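Local coordinates for assembly chaperone of ribosomal protein L4 (Acl4) (Chaetomium thermophilum, PDB 5TQB) that probably acts as a dedicated chaperone that binds ribosomal protein L4 and escorts it to the assembling ribosome, at residues D242-L248 with R272-K278. Residues are numbered along the deposited sequence; the frame is centred on the assembly and turned at random.
Sequences DMEEEAL and RYRLGEK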
loop_
_atom_site.group_PDB
_atom_site.type_symbol
_atom_site.label_atom_id
_atom_site.label_comp_id
_atom_site.label_asym_id
_atom_site.label_seq_id
_atom_site.Cartn_x
_atom_site.Cartn_y
_atom_site.Cartn_z
ATOM N N ASP B 242 -16.957 -14.001 7.056
ATOM C CA ASP B 242 -16.503 -14.747 8.235
ATOM C C ASP B 242 -15.101 -15.344 8.118
ATOM O O ASP B 242 -14.858 -16.456 8.588
ATOM C CB ASP B 242 -17.499 -15.860 8.579
ATOM C CG ASP B 242 -18.909 -15.339 8.780
ATOM O OD1 ASP B 242 -19.204 -14.844 9.891
ATOM O OD2 ASP B 242 -19.720 -15.422 7.829
HETATM N N MSE B 243 -14.188 -14.605 7.491
HETATM C CA MSE B 243 -12.781 -14.985 7.452
HETATM C C MSE B 243 -11.961 -13.953 8.227
HETATM O O MSE B 243 -11.044 -13.321 7.693
HETATM C CB MSE B 243 -12.294 -15.107 6.006
HETATM C CG MSE B 243 -12.649 -16.434 5.348
HETATM SE SE MSE B 243 -12.008 -16.547 3.504
HETATM C CE MSE B 243 -13.257 -15.309 2.745
ATOM N N GLU B 244 -12.314 -13.787 9.498
ATOM C CA GLU B 244 -11.683 -12.790 10.348
ATOM C C GLU B 244 -10.211 -13.119 10.586
ATOM O O GLU B 244 -9.377 -12.219 10.680
ATOM C CB GLU B 244 -12.416 -12.679 11.688
ATOM C CG GLU B 244 -13.865 -12.219 11.569
ATOM C CD GLU B 244 -14.864 -13.368 11.403
ATOM O OE1 GLU B 244 -14.445 -14.521 11.150
ATOM O OE2 GLU B 244 -16.080 -13.108 11.533
ATOM N N GLU B 245 -9.901 -14.409 10.677
ATOM C CA GLU B 245 -8.532 -14.856 10.888
ATOM C C GLU B 245 -7.626 -14.325 9.781
ATOM O O GLU B 245 -6.525 -13.849 10.045
ATOM C CB GLU B 245 -8.465 -16.384 10.939
ATOM C CG GLU B 245 -9.341 -17.020 12.018
ATOM C CD GLU B 245 -10.746 -17.363 11.534
ATOM O OE1 GLU B 245 -11.454 -18.107 12.248
ATOM O OE2 GLU B 245 -11.143 -16.892 10.443
ATOM N N GLU B 246 -8.102 -14.392 8.543
ATOM C CA GLU B 246 -7.355 -13.853 7.415
ATOM C C GLU B 246 -7.335 -12.329 7.471
ATOM O O GLU B 246 -6.329 -11.705 7.139
ATOM C CB GLU B 246 -7.955 -14.319 6.086
ATOM C CG GLU B 246 -7.752 -15.801 5.780
ATOM C CD GLU B 246 -8.750 -16.704 6.494
ATOM O OE1 GLU B 246 -9.463 -16.215 7.395
ATOM O OE2 GLU B 246 -8.821 -17.904 6.149
ATOM N N ALA B 247 -8.445 -11.730 7.893
ATOM C CA ALA B 247 -8.529 -10.275 7.980
ATOM C C ALA B 247 -7.534 -9.729 8.997
ATOM O O ALA B 247 -7.002 -8.637 8.820
ATOM C CB ALA B 247 -9.928 -9.841 8.341
ATOM N N LEU B 248 -7.292 -10.491 10.060
ATOM C CA LEU B 248 -6.353 -10.088 11.106
ATOM C C LEU B 248 -4.935 -9.917 10.556
ATOM O O LEU B 248 -4.246 -8.943 10.876
ATOM C CB LEU B 248 -6.338 -11.117 12.238
ATOM C CG LEU B 248 -7.084 -10.745 13.521
ATOM C CD1 LEU B 248 -8.583 -10.663 13.287
ATOM C CD2 LEU B 248 -6.771 -11.745 14.624
ATOM N N ARG B 272 -11.485 -8.139 15.090
ATOM C CA ARG B 272 -11.068 -8.832 16.296
ATOM C C ARG B 272 -12.239 -8.945 17.268
ATOM O O ARG B 272 -12.341 -9.915 18.024
ATOM C CB ARG B 272 -9.869 -8.105 16.922
ATOM C CG ARG B 272 -8.570 -8.327 16.146
ATOM C CD ARG B 272 -7.459 -7.372 16.558
ATOM N NE ARG B 272 -6.206 -7.693 15.876
ATOM C CZ ARG B 272 -5.955 -7.434 14.594
ATOM N NH1 ARG B 272 -4.787 -7.773 14.067
ATOM N NH2 ARG B 272 -6.864 -6.842 13.830
ATOM N N TYR B 273 -13.138 -7.966 17.222
ATOM C CA TYR B 273 -14.357 -7.999 18.029
ATOM C C TYR B 273 -15.270 -9.127 17.560
ATOM O O TYR B 273 -15.817 -9.877 18.376
ATOM C CB TYR B 273 -15.092 -6.658 17.935
ATOM C CG TYR B 273 -16.401 -6.621 18.683
ATOM C CD1 TYR B 273 -17.580 -7.022 18.072
ATOM C CD2 TYR B 273 -16.463 -6.179 19.997
ATOM C CE1 TYR B 273 -18.782 -6.993 18.747
ATOM C CE2 TYR B 273 -17.665 -6.144 20.683
ATOM C CZ TYR B 273 -18.822 -6.553 20.051
ATOM O OH TYR B 273 -20.026 -6.519 20.724
ATOM N N ARG B 274 -15.434 -9.235 16.244
ATOM C CA ARG B 274 -16.264 -10.275 15.638
ATOM C C ARG B 274 -15.687 -11.645 15.945
ATOM O O ARG B 274 -16.413 -12.580 16.289
ATOM C CB ARG B 274 -16.339 -10.085 14.118
ATOM C CG ARG B 274 -17.018 -8.798 13.685
ATOM C CD ARG B 274 -18.515 -8.918 13.784
ATOM N NE ARG B 274 -19.038 -9.827 12.775
ATOM C CZ ARG B 274 -20.219 -10.432 12.847
ATOM N NH1 ARG B 274 -20.594 -11.244 11.870
ATOM N NH2 ARG B 274 -21.017 -10.234 13.894
ATOM N N LEU B 275 -14.369 -11.754 15.817
ATOM C CA LEU B 275 -13.680 -13.003 16.096
ATOM C C LEU B 275 -13.874 -13.405 17.559
ATOM O O LEU B 275 -14.026 -14.585 17.875
ATOM C CB LEU B 275 -12.191 -12.861 15.769
ATOM C CG LEU B 275 -11.338 -14.119 15.924
ATOM C CD1 LEU B 275 -11.870 -15.256 15.056
ATOM C CD2 LEU B 275 -9.891 -13.817 15.579
ATOM N N GLY B 276 -13.883 -12.415 18.444
ATOM C CA GLY B 276 -14.065 -12.670 19.859
ATOM C C GLY B 276 -15.462 -13.166 20.174
ATOM O O GLY B 276 -15.642 -14.009 21.052
ATOM N N GLU B 277 -16.454 -12.640 19.459
ATOM C CA GLU B 277 -17.834 -13.082 19.636
ATOM C C GLU B 277 -17.945 -14.568 19.318
ATOM O O GLU B 277 -18.553 -15.328 20.073
ATOM C CB GLU B 277 -18.791 -12.291 18.738
ATOM C CG GLU B 277 -19.057 -10.861 19.188
ATOM C CD GLU B 277 -20.213 -10.214 18.433
ATOM O OE1 GLU B 277 -21.115 -9.656 19.096
ATOM O OE2 GLU B 277 -20.219 -10.259 17.181
ATOM N N LYS B 278 -17.347 -14.976 18.201
ATOM C CA LYS B 278 -17.398 -16.368 17.764
ATOM C C LYS B 278 -16.727 -17.290 18.779
ATOM O O LYS B 278 -17.338 -18.254 19.252
ATOM C CB LYS B 278 -16.742 -16.527 16.393
ATOM C CG LYS B 278 -17.509 -15.871 15.259
ATOM C CD LYS B 278 -16.758 -16.003 13.939
ATOM C CE LYS B 278 -17.591 -15.530 12.749
ATOM N NZ LYS B 278 -17.916 -14.078 12.791
HETATM O O HOH W 1 -20.121 -12.492 8.934
#
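Leu248 lies over one face of the Arg272 guanidinium. Its CG sits over the centre of the group, 3.7 Å from Arg272 CZ, and its CD1 rests against Arg272 CG. The Arg272 chain runs extended from CG to NE and then turns (chi4 74°), which lays the guanidinium against the leucine. Arg272 NH1 also makes a weak hydrogen bond to Leu248 O (3.4 Å). The strongest polar partner of Arg272 is Gly268 O, which its NH2 bonds; NH2 also bonds Thr251 OG1, and Trp302 adds a cation-pi contact. Leu275 packs next to this pair, with CD2 3.9 Å from Leu248 CD2. Leu275 CB meets Glu244 CB at 4.1 Å.

Helices 244-257 and 262-281 form a helical hairpin in this TPR-type protein. Their short segments here run roughly antiparallel, at 145°, with axes 9.6 Å apart. Helix 291-313 packs against helix 262-281, where Thr295 touches Leu275.

At the start of helix 244-257, Lys278 bridges two acids. Its chain is extended until a bend at the end (chi4 64°) brings NZ to both. Lys278 NZ and Glu244 OE2 form a salt bridge, modelled at a doubtfully short 2.4 Å. The salt bridge from NZ to Asp242 OD1, 3.3 Å, is weak. Glu244 CG also packs on Arg274 CB. An alanine in place of Glu244 would probably cost Lys278 one of the two acids it bridges here and open a gap beside Arg274 CB. Water 1 lies 2.7 Å from Asp242 OD1 and accepts from Arg274 NH1 at the edge of the guanidinium, in its plane. Asp242 OD2 forms a salt bridge with a basic side chain of another protein's chain.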